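Local coordinates for transcriptional regulator, SorC family (Enterococcus faecalis, PDB 2O0M), which probably regulates transcription as a DNA-binding member of the SorC family whose sugar-binding domain is thought to respond to a carbohydrate effector, at residues 136-141 and 300-305; 162-165 and 170-173; 175-180 and 273-278; 191-196 and 201-206; 308-313 and 336-341. All blocks are in the same frame, centred on the assembly; numbering follows the deposited sequence.

Contact 1. Residues 136-141 and 300-305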
# COMPACT_ATOMS: atom_id res chain seq x y z
N ASN A 136 -7.15 -2.87 -14.68
CA ASN A 136 -7.85 -2.74 -15.95
C ASN A 136 -9.24 -3.35 -15.86
O ASN A 136 -10.22 -2.80 -16.38
CB ASN A 136 -7.06 -3.44 -17.05
CG ASN A 136 -7.73 -3.33 -18.40
OD1 ASN A 136 -8.23 -2.28 -18.77
ND2 ASN A 136 -7.76 -4.44 -19.14
N LEU A 137 -9.32 -4.50 -15.19
CA LEU A 137 -10.60 -5.17 -14.96
C LEU A 137 -11.50 -4.40 -13.98
O LEU A 137 -12.69 -4.26 -14.22
CB LEU A 137 -10.36 -6.58 -14.41
CG LEU A 137 -11.57 -7.36 -13.86
CD1 LEU A 137 -12.45 -7.81 -15.01
CD2 LEU A 137 -11.16 -8.57 -13.04
N LEU A 138 -10.91 -3.94 -12.88
CA LEU A 138 -11.67 -3.37 -11.76
C LEU A 138 -12.12 -1.92 -11.99
O LEU A 138 -13.26 -1.56 -11.68
CB LEU A 138 -10.87 -3.44 -10.44
CG LEU A 138 -10.68 -4.80 -9.75
CD1 LEU A 138 -9.90 -4.64 -8.46
CD2 LEU A 138 -12.01 -5.51 -9.47
N LEU A 139 -11.23 -1.07 -12.51
CA LEU A 139 -11.52 0.36 -12.58
C LEU A 139 -12.54 0.69 -13.69
O LEU A 139 -12.31 0.39 -14.86
CB LEU A 139 -10.23 1.16 -12.79
CG LEU A 139 -9.20 1.09 -11.66
CD1 LEU A 139 -8.00 1.90 -12.08
CD2 LEU A 139 -9.76 1.61 -10.33
N PRO A 140 -13.67 1.29 -13.31
CA PRO A 140 -14.66 1.68 -14.32
C PRO A 140 -14.28 2.90 -15.13
O PRO A 140 -13.35 3.64 -14.80
CB PRO A 140 -15.90 2.03 -13.49
CG PRO A 140 -15.63 1.58 -12.13
CD PRO A 140 -14.15 1.61 -11.95
N ASN A 141 -15.04 3.14 -16.20
CA ASN A 141 -14.94 4.40 -16.92
C ASN A 141 -15.31 5.56 -16.03
O ASN A 141 -15.97 5.37 -15.01
CB ASN A 141 -15.86 4.40 -18.15
CG ASN A 141 -15.31 3.56 -19.28
OD1 ASN A 141 -14.11 3.30 -19.35
ND2 ASN A 141 -16.19 3.15 -20.18
N ILE A 300 -14.10 1.62 0.43
CA ILE A 300 -13.47 1.83 -0.88
C ILE A 300 -13.65 0.55 -1.70
O ILE A 300 -13.29 -0.52 -1.24
CB ILE A 300 -11.97 2.18 -0.72
CG1 ILE A 300 -11.84 3.52 0.01
CG2 ILE A 300 -11.28 2.25 -2.06
CD1 ILE A 300 -10.44 3.89 0.35
N PRO A 301 -14.26 0.66 -2.90
CA PRO A 301 -14.57 -0.56 -3.66
C PRO A 301 -13.38 -1.41 -4.05
O PRO A 301 -13.45 -2.63 -3.99
CB PRO A 301 -15.31 -0.05 -4.91
CG PRO A 301 -15.15 1.40 -4.93
CD PRO A 301 -14.73 1.88 -3.58
N TYR A 302 -12.27 -0.77 -4.43
CA TYR A 302 -11.15 -1.48 -5.05
C TYR A 302 -9.91 -1.33 -4.16
O TYR A 302 -9.30 -0.27 -4.10
CB TYR A 302 -10.92 -0.97 -6.47
CG TYR A 302 -12.21 -0.94 -7.26
CD1 TYR A 302 -12.95 -2.10 -7.45
CD2 TYR A 302 -12.73 0.25 -7.73
CE1 TYR A 302 -14.16 -2.07 -8.14
CE2 TYR A 302 -13.94 0.29 -8.43
CZ TYR A 302 -14.65 -0.87 -8.61
OH TYR A 302 -15.86 -0.84 -9.31
N VAL A 303 -9.60 -2.39 -3.43
CA VAL A 303 -8.53 -2.38 -2.46
C VAL A 303 -7.60 -3.51 -2.83
O VAL A 303 -8.02 -4.65 -2.87
CB VAL A 303 -9.06 -2.56 -1.02
CG1 VAL A 303 -7.90 -2.54 -0.03
CG2 VAL A 303 -10.05 -1.46 -0.68
N VAL A 304 -6.33 -3.18 -3.09
CA VAL A 304 -5.38 -4.17 -3.54
C VAL A 304 -4.14 -4.10 -2.66
O VAL A 304 -3.48 -3.05 -2.61
CB VAL A 304 -4.99 -3.95 -5.02
CG1 VAL A 304 -4.08 -5.08 -5.50
CG2 VAL A 304 -6.23 -3.86 -5.90
N ALA A 305 -3.85 -5.21 -1.99
CA ALA A 305 -2.63 -5.38 -1.21
C ALA A 305 -1.64 -6.20 -2.05
O ALA A 305 -2.00 -7.22 -2.64
CB ALA A 305 -2.91 -6.10 0.07
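The carbonyl oxygen of L138 lies over one face of the Y302 ring, and no hydrogen bond spans the contact. It stands 3.4 Å above the ring plane, offset toward the rim. The nearest ring atom is Y302 CZ, 3.4 Å from L138 O, so the oxygen sits over the phenol end. P301 CB occupies the opposite face, 3.6 Å above the plane and over its centre, which leaves the ring clasped between a backbone oxygen and its own preceding proline. The L138 side chain runs past Y302 in the opposite direction, with L138 CB 3.9 Å from Y302 CD1. L139 CD2 comes in obliquely, 4.2 Å from Y302 CD2. P140 meets the hydroxyl end from the opposing direction, P140 CG being 3.7 Å from Y302 OH. The ring reaches this place because Y302 CG stands beside its backbone N (chi1 -50°). R169 donates hydrogen bonds to N136 OD1 and L139 O, which probably steadies the chain where it leaves the helix. The end of helix 122-138 and the loop after it thus pack on the start of strand 302-306, a parallel strand between 238-245 and 328-332, as expected of a Rossmann-like alpha/beta domain.

Contact 2. Residues 162-165 and 170-173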
# COMPACT_ATOMS: atom_id res chain seq x y z
N GLY A 162 1.54 -1.17 -16.95
CA GLY A 162 1.15 -0.93 -18.34
C GLY A 162 0.01 0.06 -18.39
O GLY A 162 -0.43 0.59 -17.37
N SER A 163 -0.49 0.29 -19.60
CA SER A 163 -1.46 1.32 -19.86
C SER A 163 -2.82 1.04 -19.21
O SER A 163 -3.33 -0.08 -19.29
CB SER A 163 -1.65 1.47 -21.38
OG SER A 163 -2.59 2.49 -21.65
N LEU A 164 -3.41 2.06 -18.60
CA LEU A 164 -4.79 1.99 -18.09
C LEU A 164 -5.67 3.12 -18.61
O LEU A 164 -6.89 3.00 -18.56
CB LEU A 164 -4.82 2.04 -16.55
CG LEU A 164 -4.13 0.87 -15.86
CD1 LEU A 164 -4.04 1.09 -14.35
CD2 LEU A 164 -4.83 -0.44 -16.16
N GLU A 165 -5.07 4.20 -19.10
CA GLU A 165 -5.83 5.38 -19.49
C GLU A 165 -6.50 5.12 -20.83
O GLU A 165 -5.91 4.52 -21.72
CB GLU A 165 -4.89 6.59 -19.59
CG GLU A 165 -5.60 7.92 -19.56
CD GLU A 165 -5.92 8.42 -18.16
OE1 GLU A 165 -6.41 9.57 -18.07
OE2 GLU A 165 -5.70 7.69 -17.16
N HIS A 170 -10.24 7.86 -16.94
CA HIS A 170 -9.16 8.77 -16.56
C HIS A 170 -8.77 8.51 -15.12
O HIS A 170 -9.56 8.75 -14.21
CB HIS A 170 -9.58 10.22 -16.75
CG HIS A 170 -10.11 10.49 -18.11
ND1 HIS A 170 -11.25 11.24 -18.33
CD2 HIS A 170 -9.69 10.08 -19.33
CE1 HIS A 170 -11.49 11.30 -19.63
NE2 HIS A 170 -10.56 10.60 -20.26
N ASN A 171 -7.54 8.05 -14.92
CA ASN A 171 -7.05 7.70 -13.59
C ASN A 171 -6.09 8.73 -13.02
O ASN A 171 -5.15 9.15 -13.70
CB ASN A 171 -6.34 6.34 -13.65
CG ASN A 171 -7.20 5.25 -14.24
OD1 ASN A 171 -6.77 4.50 -15.13
ND2 ASN A 171 -8.43 5.14 -13.75
N LEU A 172 -6.34 9.13 -11.77
CA LEU A 172 -5.49 10.03 -11.02
C LEU A 172 -4.87 9.28 -9.84
O LEU A 172 -5.59 8.65 -9.05
CB LEU A 172 -6.31 11.21 -10.50
CG LEU A 172 -5.58 12.26 -9.67
CD1 LEU A 172 -4.64 13.05 -10.55
CD2 LEU A 172 -6.57 13.15 -8.96
N PHE A 173 -3.55 9.37 -9.70
CA PHE A 173 -2.83 8.72 -8.61
C PHE A 173 -2.39 9.76 -7.58
O PHE A 173 -1.84 10.81 -7.93
CB PHE A 173 -1.61 7.92 -9.13
CG PHE A 173 -1.98 6.82 -10.07
CD1 PHE A 173 -2.14 5.51 -9.62
CD2 PHE A 173 -2.22 7.10 -11.42
CE1 PHE A 173 -2.48 4.49 -10.51
CE2 PHE A 173 -2.58 6.07 -12.32
CZ PHE A 173 -2.72 4.77 -11.85
O HOH W 1 -4.27 5.55 -16.07
O HOH W 2 -5.86 10.89 -15.77
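H170, near the start of strand 169-175, lies beside the carboxylate of E165, whose OE1 is 3.2 Å from H170 CA and close to the plane of the imidazole, at its edge. The two side chains run nearly at right angles, with carboxylate and ring planes 34° apart. The imidazole itself is held elsewhere, since ND1 is hydrogen-bonded to E143 and NE2 makes a weak bond to E167 O. At N171 the backbone provides the direct link: N171 N donates to E165 OE2 at 2.9 Å, and the N-H...O angle of 177° makes this bond nearly straight. It meets the oxygen on the syn side, 28° out of the carboxylate plane. The bend of E165 at chi2 brings its carboxylate back to this N-H. One water, 2.7 Å from E165 OE1, donates to that oxygen and also to N171 O, giving the carboxylate a second link to the same residue. Another lies 2.8 Å from E165 OE2 and near N171 OD1. The amide oxygen N171 OD1 also packs against L164 CB at 3.4 Å. Further along, F173 packs on S192, M195 and T199 of helix 188-199. L164 packs on T132, L135 and N136 of helix 122-138, L164 and E165 make backbone bonds to T199, and strand 169-175 is tied to strand 142-148 through H170 and to strand 202-203 through N171.

Contact 3. Residues 175-180 and 273-278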
# COMPACT_ATOMS: atom_id res chain seq x y z
N PRO A 175 -0.83 10.01 -3.28
CA PRO A 175 -0.38 9.25 -2.10
C PRO A 175 -1.52 9.05 -1.10
O PRO A 175 -2.33 9.95 -0.94
CB PRO A 175 0.67 10.17 -1.50
CG PRO A 175 0.23 11.54 -1.92
CD PRO A 175 -0.24 11.36 -3.32
N ALA A 176 -1.55 7.90 -0.42
CA ALA A 176 -2.60 7.63 0.57
C ALA A 176 -2.32 8.34 1.88
O ALA A 176 -3.24 8.64 2.67
CB ALA A 176 -2.73 6.15 0.82
N ARG A 177 -1.03 8.57 2.13
CA ARG A 177 -0.57 9.22 3.35
C ARG A 177 0.61 10.15 3.10
O ARG A 177 1.46 9.87 2.28
CB ARG A 177 -0.10 8.17 4.37
CG ARG A 177 -1.19 7.43 5.07
CD ARG A 177 -1.99 8.39 5.96
NE ARG A 177 -2.82 7.69 6.94
CZ ARG A 177 -2.46 7.36 8.17
NH1 ARG A 177 -1.25 7.64 8.65
NH2 ARG A 177 -3.33 6.74 8.94
N GLY A 178 0.67 11.21 3.90
CA GLY A 178 1.87 12.04 3.99
C GLY A 178 2.57 11.79 5.32
O GLY A 178 2.03 11.17 6.22
N GLY A 179 3.81 12.27 5.43
CA GLY A 179 4.52 12.22 6.71
C GLY A 179 4.90 10.82 7.15
O GLY A 179 4.88 10.49 8.33
N ILE A 180 5.25 9.99 6.17
CA ILE A 180 5.53 8.59 6.45
C ILE A 180 7.00 8.33 6.80
O ILE A 180 7.31 7.36 7.49
CB ILE A 180 5.09 7.70 5.27
CG1 ILE A 180 3.56 7.76 5.11
CG2 ILE A 180 5.57 6.26 5.42
CD1 ILE A 180 2.79 7.07 6.21
N PHE A 273 -0.08 1.61 6.03
CA PHE A 273 -0.68 2.96 6.11
C PHE A 273 -0.27 3.75 7.36
O PHE A 273 -0.96 4.70 7.75
CB PHE A 273 -2.21 2.91 6.05
CG PHE A 273 -2.77 2.09 4.93
CD1 PHE A 273 -2.79 2.58 3.64
CD2 PHE A 273 -3.33 0.86 5.19
CE1 PHE A 273 -3.33 1.80 2.61
CE2 PHE A 273 -3.86 0.10 4.16
CZ PHE A 273 -3.86 0.57 2.89
N GLY A 274 0.84 3.38 7.98
CA GLY A 274 1.27 4.04 9.21
C GLY A 274 0.61 3.52 10.47
O GLY A 274 0.64 4.19 11.52
N TYR A 275 0.00 2.34 10.35
CA TYR A 275 -0.49 1.57 11.50
C TYR A 275 0.39 0.35 11.69
O TYR A 275 0.83 -0.25 10.70
CB TYR A 275 -1.93 1.10 11.29
CG TYR A 275 -2.91 2.23 11.04
CD1 TYR A 275 -3.66 2.79 12.07
CD2 TYR A 275 -3.08 2.76 9.76
CE1 TYR A 275 -4.55 3.82 11.84
CE2 TYR A 275 -3.96 3.79 9.52
CZ TYR A 275 -4.70 4.32 10.55
OH TYR A 275 -5.58 5.35 10.28
N PHE A 276 0.63 -0.01 12.95
CA PHE A 276 1.42 -1.20 13.27
C PHE A 276 0.56 -2.25 13.96
O PHE A 276 -0.20 -1.92 14.85
CB PHE A 276 2.62 -0.82 14.14
CG PHE A 276 3.62 0.03 13.41
CD1 PHE A 276 4.71 -0.56 12.81
CD2 PHE A 276 3.42 1.39 13.25
CE1 PHE A 276 5.62 0.19 12.10
CE2 PHE A 276 4.32 2.16 12.53
CZ PHE A 276 5.42 1.56 11.96
N PHE A 277 0.71 -3.50 13.54
CA PHE A 277 -0.16 -4.60 13.97
C PHE A 277 0.63 -5.72 14.64
O PHE A 277 1.68 -6.12 14.14
CB PHE A 277 -0.92 -5.19 12.78
CG PHE A 277 -1.68 -4.17 11.98
CD1 PHE A 277 -3.05 -3.97 12.19
CD2 PHE A 277 -1.04 -3.41 11.00
CE1 PHE A 277 -3.74 -3.04 11.44
CE2 PHE A 277 -1.73 -2.48 10.26
CZ PHE A 277 -3.09 -2.28 10.49
N ASP A 278 0.13 -6.25 15.75
CA ASP A 278 0.74 -7.44 16.34
C ASP A 278 0.16 -8.69 15.67
O ASP A 278 -0.67 -8.57 14.77
CB ASP A 278 0.61 -7.46 17.87
CG ASP A 278 -0.82 -7.59 18.36
OD1 ASP A 278 -1.71 -8.00 17.59
OD2 ASP A 278 -1.07 -7.29 19.55
O HOH W 3 -1.30 6.38 11.25
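The guanidinium of R177 carries the carbonyl oxygen of F273 on one face, 3.0 Å above the plane and over its centre. That position lies above the group and not beside an N-H, so although R177 NH1 and F273 O are 3.1 Å apart, the angle is too poor for a hydrogen bond; the approach is better read as an oxygen dipole against a probably cationic face. Two groups sit at the guanidinium edge, in its plane: the hydroxyl of Y275, with Y275 OH 3.0 Å from R177 NH2, and a water that accepts from R177 NH1 at 2.9 Å. This water also donates to the carbonyl of G274, so it bridges arginine and backbone while lying over the centre of the Y275 ring face. F273 CB touches the ring edge of Y275, in plane. Guanidinium and phenol planes are steeply inclined, 66° apart, and the side chains cross at about a right angle. R177 arrives there through a bend at chi2 (-66°), its CG lying beside the backbone N. Two backbone partners fix the polar ends from outside: R177 NE donates to L292 O, while L294 N is hydrogen-bonded to Y275 OH. G274 brings only its CA near the guanidinium, G274 CA being 4.4 Å from R177 NH1. The contact is buried, and it joins the loop leaving strand 169-175 to the turn between strands 270-272 and 275-277; strand 283-286 flanks the latter, and the F273 ring meets H241 of strand 238-245.

Contact 4. Residues 191-196 and 201-206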
# COMPACT_ATOMS: atom_id res chain seq x y z
N ILE A 191 5.92 7.01 -6.07
CA ILE A 191 5.19 5.88 -6.65
C ILE A 191 4.01 6.43 -7.48
O ILE A 191 3.75 5.98 -8.58
CB ILE A 191 4.69 4.87 -5.54
CG1 ILE A 191 5.78 3.84 -5.18
CG2 ILE A 191 3.49 4.09 -6.01
CD1 ILE A 191 7.01 4.40 -4.55
N SER A 192 3.31 7.45 -6.96
CA SER A 192 2.16 8.03 -7.68
C SER A 192 2.57 8.56 -9.05
O SER A 192 1.88 8.35 -10.07
CB SER A 192 1.55 9.18 -6.87
OG SER A 192 1.09 8.72 -5.61
N ALA A 193 3.72 9.25 -9.09
CA ALA A 193 4.19 9.87 -10.32
C ALA A 193 4.58 8.83 -11.34
O ALA A 193 4.24 8.94 -12.53
CB ALA A 193 5.35 10.81 -10.04
N VAL A 194 5.27 7.79 -10.87
CA VAL A 194 5.68 6.70 -11.76
C VAL A 194 4.46 5.95 -12.29
O VAL A 194 4.36 5.68 -13.49
CB VAL A 194 6.68 5.75 -11.06
CG1 VAL A 194 6.96 4.52 -11.94
CG2 VAL A 194 7.97 6.50 -10.76
N MSE A 195 3.53 5.62 -11.40
CA MSE A 195 2.32 4.92 -11.83
C MSE A 195 1.58 5.74 -12.87
O MSE A 195 1.12 5.20 -13.87
CB MSE A 195 1.40 4.66 -10.65
CG MSE A 195 1.87 3.58 -9.73
SE MSE A 195 0.35 2.68 -8.84
CE MSE A 195 1.37 1.22 -8.12
N ALA A 196 1.47 7.04 -12.64
CA ALA A 196 0.77 7.90 -13.58
C ALA A 196 1.44 7.83 -14.95
O ALA A 196 0.78 7.64 -15.97
CB ALA A 196 0.74 9.33 -13.08
N GLY A 201 -1.89 7.89 -17.01
CA GLY A 201 -2.75 8.74 -16.20
C GLY A 201 -2.05 9.98 -15.70
O GLY A 201 -1.07 10.46 -16.30
N ASN A 202 -2.57 10.50 -14.59
CA ASN A 202 -2.07 11.70 -13.98
C ASN A 202 -1.85 11.49 -12.49
O ASN A 202 -2.33 10.52 -11.93
CB ASN A 202 -3.06 12.83 -14.23
CG ASN A 202 -2.99 13.34 -15.65
OD1 ASN A 202 -2.06 14.05 -16.01
ND2 ASN A 202 -3.96 12.94 -16.48
N TYR A 203 -1.12 12.41 -11.88
CA TYR A 203 -0.89 12.36 -10.44
C TYR A 203 -1.02 13.72 -9.82
O TYR A 203 -0.91 14.75 -10.50
CB TYR A 203 0.47 11.74 -10.10
CG TYR A 203 1.68 12.63 -10.37
CD1 TYR A 203 2.26 13.36 -9.34
CD2 TYR A 203 2.25 12.71 -11.63
CE1 TYR A 203 3.37 14.17 -9.57
CE2 TYR A 203 3.37 13.50 -11.87
CZ TYR A 203 3.91 14.24 -10.83
OH TYR A 203 5.01 15.05 -11.04
N ARG A 204 -1.27 13.71 -8.52
CA ARG A 204 -1.16 14.90 -7.70
C ARG A 204 -0.38 14.56 -6.45
O ARG A 204 -0.81 13.73 -5.65
CB ARG A 204 -2.55 15.44 -7.35
CG ARG A 204 -3.29 16.03 -8.54
CD ARG A 204 -2.69 17.36 -8.95
NE ARG A 204 -2.91 18.38 -7.94
CZ ARG A 204 -4.04 19.06 -7.77
NH1 ARG A 204 -5.09 18.84 -8.55
NH2 ARG A 204 -4.11 19.96 -6.80
N ALA A 205 0.78 15.18 -6.29
CA ALA A 205 1.62 14.97 -5.13
C ALA A 205 1.04 15.72 -3.96
O ALA A 205 0.42 16.76 -4.12
CB ALA A 205 3.04 15.42 -5.40
N LEU A 206 1.23 15.17 -2.76
CA LEU A 206 0.86 15.84 -1.54
C LEU A 206 2.14 16.45 -1.02
O LEU A 206 3.08 15.74 -0.67
CB LEU A 206 0.28 14.84 -0.54
CG LEU A 206 -0.06 15.38 0.85
CD1 LEU A 206 -1.15 16.43 0.80
CD2 LEU A 206 -0.49 14.22 1.72
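A193 places its methyl group squarely over the Y203 ring: CB is 3.7 Å from the ring centroid and 7° off the normal, a CH-pi contact. A193 CA covers the same face nearer the root of the ring, 3.7 Å from Y203 CD2. A196 CB comes to the ring edge, close to its plane, and lies 3.8 Å from Y203 CB. The same methyl presses on the backbone, 3.4 Å from N202 C. Y203 CG sits between its backbone N and carbonyl carbon (chi1 74°), which lays the ring face against A193. A single polar link closes the turn: G201 N donates to A196 O at 2.9 Å, but its N-H...O angle of 123° marks it as weak. Outside this shell, the T199 hydroxyl is hydrogen-bonded to M195 O and more weakly to A196 O and G201 N, and S192 OG is bonded to A188 O. Strand 202-203 is held beside 169-175 by backbone bonds of N202, completing a beta-alpha-beta crossover. The alanine methyls meet the tyrosine directly, A193 CA and Y203 CA lying 5.7 Å apart; with one weak hydrogen bond across, cohesion probably rests chiefly on dispersion and CH-pi contact.

Contact 5. Residues 308-313 and 336-341. With PO4 (phosphate ion), chain B.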
# COMPACT_ATOMS: atom_id res chain seq x y z
N GLY A 308 4.83 -10.02 -1.09
CA GLY A 308 5.34 -11.35 -1.40
C GLY A 308 6.60 -11.67 -0.63
O GLY A 308 7.14 -10.82 0.09
N GLY A 309 7.05 -12.90 -0.81
CA GLY A 309 8.26 -13.41 -0.18
C GLY A 309 7.93 -14.19 1.07
O GLY A 309 7.05 -13.82 1.84
N LYS A 310 8.63 -15.30 1.29
CA LYS A 310 8.50 -16.03 2.54
C LYS A 310 8.75 -15.10 3.74
O LYS A 310 8.13 -15.25 4.79
CB LYS A 310 9.46 -17.22 2.57
CG LYS A 310 9.37 -18.04 3.83
CD LYS A 310 10.40 -17.65 4.86
CE LYS A 310 10.07 -18.30 6.19
NZ LYS A 310 11.01 -17.95 7.28
N THR A 311 9.62 -14.11 3.56
CA THR A 311 9.99 -13.22 4.66
C THR A 311 8.81 -12.38 5.16
O THR A 311 8.84 -11.88 6.28
CB THR A 311 11.13 -12.25 4.25
OG1 THR A 311 10.73 -11.45 3.13
CG2 THR A 311 12.41 -13.02 3.92
N LYS A 312 7.78 -12.23 4.32
CA LYS A 312 6.61 -11.41 4.65
C LYS A 312 5.40 -12.21 5.13
O LYS A 312 4.36 -11.62 5.45
CB LYS A 312 6.23 -10.53 3.45
CG LYS A 312 7.09 -9.28 3.32
CD LYS A 312 6.41 -8.19 2.49
CE LYS A 312 7.29 -6.97 2.34
NZ LYS A 312 6.58 -5.86 1.66
N ALA A 313 5.53 -13.53 5.23
CA ALA A 313 4.40 -14.36 5.61
C ALA A 313 3.77 -13.92 6.94
O ALA A 313 2.55 -13.82 7.06
CB ALA A 313 4.81 -15.82 5.69
N ALA A 336 2.71 -17.62 0.01
CA ALA A 336 1.55 -18.49 0.14
C ALA A 336 1.92 -19.84 0.75
O ALA A 336 1.26 -20.30 1.68
CB ALA A 336 0.87 -18.68 -1.21
N ASN A 337 2.95 -20.50 0.22
CA ASN A 337 3.38 -21.79 0.76
C ASN A 337 3.70 -21.69 2.26
O ASN A 337 3.34 -22.58 3.04
CB ASN A 337 4.60 -22.34 0.02
CG ASN A 337 4.28 -22.83 -1.38
OD1 ASN A 337 3.14 -23.18 -1.70
ND2 ASN A 337 5.31 -22.89 -2.23
N GLU A 338 4.33 -20.60 2.67
CA GLU A 338 4.69 -20.41 4.08
C GLU A 338 3.45 -20.20 4.95
O GLU A 338 3.31 -20.80 6.01
CB GLU A 338 5.66 -19.24 4.23
CG GLU A 338 6.05 -18.93 5.66
CD GLU A 338 6.91 -20.01 6.32
OE1 GLU A 338 7.36 -20.97 5.64
OE2 GLU A 338 7.15 -19.88 7.53
N ILE A 339 2.55 -19.34 4.49
CA ILE A 339 1.32 -19.06 5.22
C ILE A 339 0.46 -20.32 5.39
O ILE A 339 -0.12 -20.52 6.44
CB ILE A 339 0.52 -17.94 4.52
CG1 ILE A 339 1.26 -16.60 4.65
CG2 ILE A 339 -0.89 -17.83 5.11
CD1 ILE A 339 0.80 -15.50 3.67
N LEU A 340 0.41 -21.15 4.35
CA LEU A 340 -0.49 -22.32 4.31
C LEU A 340 0.12 -23.63 4.80
O LEU A 340 -0.53 -24.67 4.73
CB LEU A 340 -0.99 -22.54 2.88
CG LEU A 340 -1.85 -21.43 2.27
CD1 LEU A 340 -2.13 -21.75 0.82
CD2 LEU A 340 -3.16 -21.26 3.03
N LYS A 341 1.35 -23.59 5.30
CA LYS A 341 1.99 -24.83 5.76
C LYS A 341 1.33 -25.36 7.04
O LYS A 341 0.64 -24.61 7.75
CB LYS A 341 3.48 -24.61 5.98
CG LYS A 341 3.83 -23.91 7.27
CD LYS A 341 5.26 -23.44 7.22
CE LYS A 341 5.76 -22.99 8.56
NZ LYS A 341 7.25 -22.83 8.52
P PO4 B . 8.49 -2.83 1.46
O1 PO4 B . 8.32 -3.93 2.45
O2 PO4 B . 7.90 -3.15 0.14
O3 PO4 B . 7.96 -1.55 2.04
O4 PO4 B . 9.95 -2.57 1.29
O HOH W 4 9.67 -19.23 9.33
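K310 and E338 meet by charge without forming a direct salt bridge, since K310 NZ stays 4.3 Å from E338 OE2. A water spans the gap, accepting from K310 NZ at 2.8 Å and donating to E338 OE2. The same carboxylate has a true salt bridge within its own segment, from K341 NZ to E338 OE2 at 3.1 Å, reached on the syn side and 34° out of the carboxylate plane. Two lysines thus flank one acid, which probably favours its ionised form. Apolar contact adds to this: A313 CB is 3.3 Å from E338 CG, a tight approach, and 3.8 Å from I339 CG1. The bend of E338 at chi2 (68°) brings its carboxylate against K310 CE, which is 3.6 Å from E338 OE2. Phosphate binding makes the third group. K312, extended beyond CG, gives PO4 O1 a 2.7 Å hydrogen bond from NZ, while its link to O2 is weak; NZ has a further bond to I243 O. The phosphate, though probably from crystallisation, is held by K312 of the loop after strand 302-306 together with T153 and R252 from two helices, consistent with an effector site of this Rossmann-like sugar-binding domain.

How the contacts relate
Contact 3 is the buried one, and its charged arginine is met by backbone carbonyls, a tyrosine and a bound water. The other four are only partly buried. Contacts 1 and 2 touch, N136 meeting L164 and L139 meeting N171, and they differ in chemistry: aromatic and apolar packing in the first, a carboxylate with waters in the second. Contacts 2 and 4 hold neighbouring strands, 169-175 and 202-203, joined by probable hydrogen bonds from F173 N to N202 O and from R204 N to F173 O. Contact 3 continues the strand of contact 2, its P175 meeting S192 and L206 of contact 4. Contact 5 stands apart with lysines, an acid and a phosphate.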